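Local atomic coordinates of histidinol-phosphatase (Listeria monocytogenes str. 4b H7858, PDB entry 3DCP), a protein that probably hydrolyses L-histidinol phosphate to L-histidinol and phosphate, the dephosphorylation step of histidine biosynthesis, at a metal centre of its PHP domain. Residues T115-L120 and P176-H181; K2-T7 and F253-D258. One frame throughout, in Å; residues are numbered along the deposited sequence.

How the contacts relate
Both contacts are buried, and each joins the sheet that holds strands 3-7 and 117-127 to the sheet of strands 178-179 and 253-256. Together they close the two sheets into a barrel-like core, as expected for a PHP domain. Contact 1 relies on a bidentate salt bridge and two backbone bonds; contact 2 on an aspartate that ties down the opposite backbone and on one iron ion held from both segments. Contact 1 reaches its iron from one segment alone, through H181. The two meet directly: R178 of contact 1 donates from NH2 to the carbonyl oxygen of G5 in contact 2, and its CD packs on V254.

Contact 1 of 2, residues T115-L120 and P176-H181; sequences TDDGVL and PRRMGH. With FE (Fe (III) ion), chain E.
D117 and R178 meet because both send CG anti to the backbone N (chi1 -177° in R178), and the arginine chain then bends at chi3 (70°) to turn its guanidinium toward the carboxylate. The grip is end-on and bidentate: R178 NH2 lies 2.7 Å from D117 OD2 and R178 NH1 3.0 Å from D117 OD1. The two planes are 43° apart, so the match is twisted. OD1 receives NH1 on its syn lone pair, whereas NH2 meets OD2 on the syn side but well out of the carboxylate plane. The carbonyl oxygen of G118 lies over one guanidinium face. S36 OG also hydrogen-bonds to D117 OD2, and E220 forms a second salt bridge with R178 NH1, so the arginine is held between two carboxylates.

Beyond this pair the backbones join, closing the barrel between strands 117-127 and 178-179: L120 N donates to R178 O at 3.0 Å, and G180 N to L120 O at 2.8 Å. V119 CG1 packs 3.4 Å from G180 CA. L120 CB rests against P176 CB and, at 3.9 Å, against the selenomethionine methyl CE of M179. H181 then binds an iron ion through NE2, with E93 and H123 as further ligands, consistent with a PHP-type active site. Strand 87-95 flanks 117-120, strand 220-224 flanks 178-179, and helix 152-168 packs on L120 and M179.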
loop_
_atom_site.group_PDB
_atom_site.type_symbol
_atom_site.label_atom_id
_atom_site.label_comp_id
_atom_site.label_asym_id
_atom_site.label_seq_id
_atom_site.Cartn_x
_atom_site.Cartn_y
_atom_site.Cartn_z
ATOM N N THR A 115 16.406 -6.184 3.474
ATOM C CA THR A 115 15.331 -6.132 2.491
ATOM C C THR A 115 15.845 -5.955 1.073
ATOM O O THR A 115 16.964 -5.489 0.858
ATOM C CB THR A 115 14.357 -4.994 2.813
ATOM O OG1 THR A 115 14.993 -3.733 2.576
ATOM C CG2 THR A 115 13.927 -5.078 4.263
ATOM N N ASP A 116 14.994 -6.286 0.108
ATOM C CA ASP A 116 15.358 -6.236 -1.301
ATOM C C ASP A 116 14.356 -5.455 -2.175
ATOM O O ASP A 116 14.590 -5.245 -3.365
ATOM C CB ASP A 116 15.507 -7.677 -1.800
ATOM C CG ASP A 116 16.069 -7.756 -3.188
ATOM O OD1 ASP A 116 16.881 -6.878 -3.541
ATOM O OD2 ASP A 116 15.711 -8.705 -3.920
ATOM N N ASP A 117 13.237 -5.040 -1.586
ATOM C CA ASP A 117 12.211 -4.263 -2.294
ATOM C C ASP A 117 11.344 -3.645 -1.207
ATOM O O ASP A 117 11.539 -3.930 -0.028
ATOM C CB ASP A 117 11.388 -5.182 -3.210
ATOM C CG ASP A 117 10.442 -4.423 -4.138
ATOM O OD1 ASP A 117 10.615 -3.206 -4.354
ATOM O OD2 ASP A 117 9.523 -5.067 -4.677
ATOM N N GLY A 118 10.410 -2.782 -1.587
ATOM C CA GLY A 118 9.571 -2.154 -0.586
ATOM C C GLY A 118 8.506 -1.241 -1.150
ATOM O O GLY A 118 8.571 -0.814 -2.300
ATOM N N VAL A 119 7.514 -0.947 -0.319
ATOM C CA VAL A 119 6.427 -0.057 -0.686
ATOM C C VAL A 119 6.189 0.859 0.505
ATOM O O VAL A 119 6.229 0.406 1.654
ATOM C CB VAL A 119 5.121 -0.842 -0.974
ATOM C CG1 VAL A 119 3.996 0.126 -1.323
ATOM C CG2 VAL A 119 5.341 -1.833 -2.119
ATOM N N LEU A 120 5.971 2.142 0.233
ATOM C CA LEU A 120 5.688 3.117 1.281
ATOM C C LEU A 120 4.216 3.478 1.100
ATOM O O LEU A 120 3.833 3.987 0.048
ATOM C CB LEU A 120 6.544 4.364 1.096
ATOM C CG LEU A 120 7.050 5.141 2.317
ATOM C CD1 LEU A 120 7.223 6.615 1.927
ATOM C CD2 LEU A 120 6.108 5.008 3.491
ATOM N N PRO A 176 11.523 3.113 0.870
ATOM C CA PRO A 176 10.974 2.482 -0.329
ATOM C C PRO A 176 10.874 3.530 -1.433
ATOM O O PRO A 176 10.740 4.724 -1.155
ATOM C CB PRO A 176 9.594 2.006 0.134
ATOM C CG PRO A 176 9.827 1.675 1.577
ATOM C CD PRO A 176 10.668 2.855 2.044
ATOM N N ARG A 177 10.975 3.096 -2.681
ATOM C CA ARG A 177 10.860 4.025 -3.797
ATOM C C ARG A 177 9.582 3.776 -4.602
ATOM O O ARG A 177 9.362 4.391 -5.643
ATOM C CB ARG A 177 12.096 3.934 -4.691
ATOM C CG ARG A 177 13.313 4.572 -4.040
ATOM C CD ARG A 177 14.564 4.426 -4.871
ATOM N NE ARG A 177 15.722 4.965 -4.161
ATOM C CZ ARG A 177 16.978 4.831 -4.572
ATOM N NH1 ARG A 177 17.238 4.175 -5.695
ATOM N NH2 ARG A 177 17.972 5.341 -3.859
ATOM N N ARG A 178 8.743 2.865 -4.118
ATOM C CA ARG A 178 7.472 2.598 -4.783
ATOM C C ARG A 178 6.340 3.014 -3.840
ATOM O O ARG A 178 6.218 2.482 -2.733
ATOM C CB ARG A 178 7.352 1.116 -5.161
ATOM C CG ARG A 178 6.066 0.789 -5.933
ATOM C CD ARG A 178 6.174 -0.489 -6.782
ATOM N NE ARG A 178 6.245 -1.709 -5.986
ATOM C CZ ARG A 178 7.375 -2.334 -5.656
ATOM N NH1 ARG A 178 8.548 -1.855 -6.059
ATOM N NH2 ARG A 178 7.332 -3.443 -4.930
HETATM N N MSE A 179 5.542 3.989 -4.268
HETATM C CA MSE A 179 4.436 4.501 -3.448
HETATM C C MSE A 179 3.185 3.622 -3.560
HETATM O O MSE A 179 2.656 3.413 -4.653
HETATM C CB MSE A 179 4.101 5.944 -3.855
HETATM C CG MSE A 179 5.306 6.892 -3.876
HETATM SE SE MSE A 179 6.180 7.135 -2.138
HETATM C CE MSE A 179 7.639 5.880 -2.366
ATOM N N GLY A 180 2.712 3.130 -2.416
ATOM C CA GLY A 180 1.552 2.249 -2.405
ATOM C C GLY A 180 0.191 2.860 -2.710
ATOM O O GLY A 180 -0.109 3.969 -2.270
ATOM N N HIS A 181 -0.620 2.123 -3.473
ATOM C CA HIS A 181 -1.997 2.505 -3.823
ATOM C C HIS A 181 -2.329 3.967 -3.531
ATOM O O HIS A 181 -3.035 4.253 -2.566
ATOM C CB HIS A 181 -2.969 1.605 -3.048
ATOM C CG HIS A 181 -2.599 1.424 -1.603
ATOM N ND1 HIS A 181 -2.394 2.485 -0.749
ATOM C CD2 HIS A 181 -2.389 0.304 -0.868
ATOM C CE1 HIS A 181 -2.076 2.031 0.452
ATOM N NE2 HIS A 181 -2.067 0.711 0.405
HETATM FE FE FE E . -1.739 -0.929 2.016
HETATM O O HOH W 1 10.763 0.222 -3.358
HETATM O O HOH W 2 -4.132 -0.496 1.886
#

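Contact 2 of 2, residues K2-T7 and F253-D258; sequences KRDGHT and FVYGSD. With FE (Fe (III) ion), chain F.
H6 and D258 run alongside each other toward the same iron ion, the carboxylate carbon CG of D258 sitting over one face of the imidazole near its rim, with the two planes 35° apart. H6 NE2 binds the metal at 2.2 Å and D258 OD1 at 2.4 Å. E93 and H8 complete its protein ligands, a site consistent with the metal cluster of a PHP-type phosphatase, and N224 holds the other carboxylate oxygen of D258.

The D4 carboxylate crosses the Y255 ring obliquely, their planes 54° apart. With CG anti to the backbone N, it reaches across to S257. There S257 OG donates to the syn lone pair of D4 OD1 at 2.6 Å, while S257 N reaches D4 OD2 at 3.1 Å. H6 N meets the same OD2 from the opposite face of the carboxylate, making an Asx turn. By gripping the backbone of H6 and of S257, next to D258, D4 probably helps to position both ligands from the second shell.

G5 N donates to Y255 O at 2.7 Å, in a nearly straight bond. The extended R3 side chain lays one guanidinium face over V254 CG1, 3.7 Å from R3 NE, and R3 O sits at the edge of the Y255 ring. Strands 3-7 and 253-256 run at 65° to each other; strand 34-40 borders the first, strand 220-224 the second, and helix 240-248 packs on F253.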
loop_
_atom_site.group_PDB
_atom_site.type_symbol
_atom_site.label_atom_id
_atom_site.label_comp_id
_atom_site.label_asym_id
_atom_site.label_seq_id
_atom_site.Cartn_x
_atom_site.Cartn_y
_atom_site.Cartn_z
ATOM N N LYS A 2 6.356 -11.234 -16.012
ATOM C CA LYS A 2 5.183 -11.087 -15.163
ATOM C C LYS A 2 5.642 -10.912 -13.719
ATOM O O LYS A 2 6.206 -11.825 -13.121
ATOM C CB LYS A 2 4.295 -12.320 -15.310
ATOM C CG LYS A 2 2.874 -12.135 -14.833
ATOM C CD LYS A 2 1.974 -13.227 -15.400
ATOM C CE LYS A 2 0.561 -13.129 -14.848
ATOM N NZ LYS A 2 -0.306 -14.207 -15.398
ATOM N N ARG A 3 5.392 -9.731 -13.164
ATOM C CA ARG A 3 5.820 -9.417 -11.804
ATOM C C ARG A 3 4.710 -8.892 -10.892
ATOM O O ARG A 3 3.851 -8.124 -11.331
ATOM C CB ARG A 3 6.945 -8.372 -11.875
ATOM C CG ARG A 3 7.357 -7.783 -10.544
ATOM C CD ARG A 3 8.353 -6.645 -10.729
ATOM N NE ARG A 3 8.818 -6.144 -9.437
ATOM C CZ ARG A 3 9.508 -5.021 -9.268
ATOM N NH1 ARG A 3 9.822 -4.267 -10.314
ATOM N NH2 ARG A 3 9.875 -4.650 -8.049
ATOM N N ASP A 4 4.747 -9.301 -9.625
ATOM C CA ASP A 4 3.798 -8.820 -8.610
ATOM C C ASP A 4 4.650 -8.186 -7.503
ATOM O O ASP A 4 5.433 -8.860 -6.829
ATOM C CB ASP A 4 2.953 -9.977 -8.052
ATOM C CG ASP A 4 1.865 -9.508 -7.071
ATOM O OD1 ASP A 4 1.017 -10.340 -6.681
ATOM O OD2 ASP A 4 1.851 -8.318 -6.681
ATOM N N GLY A 5 4.520 -6.879 -7.333
ATOM C CA GLY A 5 5.328 -6.203 -6.332
ATOM C C GLY A 5 4.617 -5.886 -5.033
ATOM O O GLY A 5 5.041 -4.998 -4.292
ATOM N N HIS A 6 3.546 -6.606 -4.726
ATOM C CA HIS A 6 2.822 -6.304 -3.502
ATOM C C HIS A 6 2.011 -7.493 -3.002
ATOM O O HIS A 6 0.877 -7.705 -3.428
ATOM C CB HIS A 6 1.920 -5.086 -3.760
ATOM C CG HIS A 6 1.426 -4.409 -2.524
ATOM N ND1 HIS A 6 1.007 -3.096 -2.515
ATOM C CD2 HIS A 6 1.257 -4.866 -1.259
ATOM C CE1 HIS A 6 0.601 -2.772 -1.300
ATOM N NE2 HIS A 6 0.744 -3.828 -0.521
ATOM N N THR A 7 2.603 -8.283 -2.107
ATOM C CA THR A 7 1.903 -9.434 -1.540
ATOM C C THR A 7 2.144 -9.552 -0.038
ATOM O O THR A 7 3.120 -9.022 0.494
ATOM C CB THR A 7 2.341 -10.749 -2.196
ATOM O OG1 THR A 7 3.674 -11.064 -1.778
ATOM C CG2 THR A 7 2.287 -10.628 -3.725
ATOM N N PHE A 253 5.265 1.744 -13.386
ATOM C CA PHE A 253 4.214 1.100 -12.611
ATOM C C PHE A 253 4.622 -0.351 -12.389
ATOM O O PHE A 253 5.203 -0.981 -13.269
ATOM C CB PHE A 253 2.877 1.116 -13.369
ATOM C CG PHE A 253 2.063 2.364 -13.152
ATOM C CD1 PHE A 253 1.424 2.583 -11.937
ATOM C CD2 PHE A 253 1.927 3.313 -14.164
ATOM C CE1 PHE A 253 0.663 3.725 -11.724
ATOM C CE2 PHE A 253 1.170 4.459 -13.965
ATOM C CZ PHE A 253 0.534 4.666 -12.740
ATOM N N VAL A 254 4.343 -0.868 -11.200
ATOM C CA VAL A 254 4.612 -2.267 -10.917
ATOM C C VAL A 254 3.301 -2.858 -10.424
ATOM O O VAL A 254 2.719 -2.370 -9.456
ATOM C CB VAL A 254 5.668 -2.465 -9.819
ATOM C CG1 VAL A 254 5.885 -3.955 -9.586
ATOM C CG2 VAL A 254 6.970 -1.783 -10.219
ATOM N N TYR A 255 2.827 -3.889 -11.114
ATOM C CA TYR A 255 1.590 -4.558 -10.736
ATOM C C TYR A 255 1.643 -5.002 -9.282
ATOM O O TYR A 255 2.639 -5.570 -8.832
ATOM C CB TYR A 255 1.366 -5.781 -11.620
ATOM C CG TYR A 255 0.322 -6.742 -11.092
ATOM C CD1 TYR A 255 -1.042 -6.458 -11.212
ATOM C CD2 TYR A 255 0.700 -7.947 -10.487
ATOM C CE1 TYR A 255 -2.007 -7.350 -10.751
ATOM C CE2 TYR A 255 -0.257 -8.849 -10.019
ATOM C CZ TYR A 255 -1.609 -8.542 -10.157
ATOM O OH TYR A 255 -2.559 -9.429 -9.707
ATOM N N GLY A 256 0.557 -4.747 -8.560
ATOM C CA GLY A 256 0.472 -5.138 -7.165
ATOM C C GLY A 256 -0.898 -5.728 -6.889
ATOM O O GLY A 256 -1.913 -5.031 -6.998
ATOM N N SER A 257 -0.928 -7.016 -6.555
ATOM C CA SER A 257 -2.181 -7.712 -6.274
ATOM C C SER A 257 -2.620 -7.472 -4.836
ATOM O O SER A 257 -3.781 -7.683 -4.485
ATOM C CB SER A 257 -1.999 -9.215 -6.470
ATOM O OG SER A 257 -1.185 -9.759 -5.436
ATOM N N ASP A 258 -1.679 -7.056 -3.998
ATOM C CA ASP A 258 -1.964 -6.831 -2.586
ATOM C C ASP A 258 -2.611 -8.092 -1.996
ATOM O O ASP A 258 -3.516 -8.008 -1.164
ATOM C CB ASP A 258 -2.911 -5.642 -2.418
ATOM C CG ASP A 258 -2.601 -4.825 -1.174
ATOM O OD1 ASP A 258 -2.088 -5.402 -0.196
ATOM O OD2 ASP A 258 -2.879 -3.610 -1.170
HETATM FE FE FE F . -0.628 -4.197 1.202
HETATM O O HOH W 3 4.406 -5.261 -13.203
#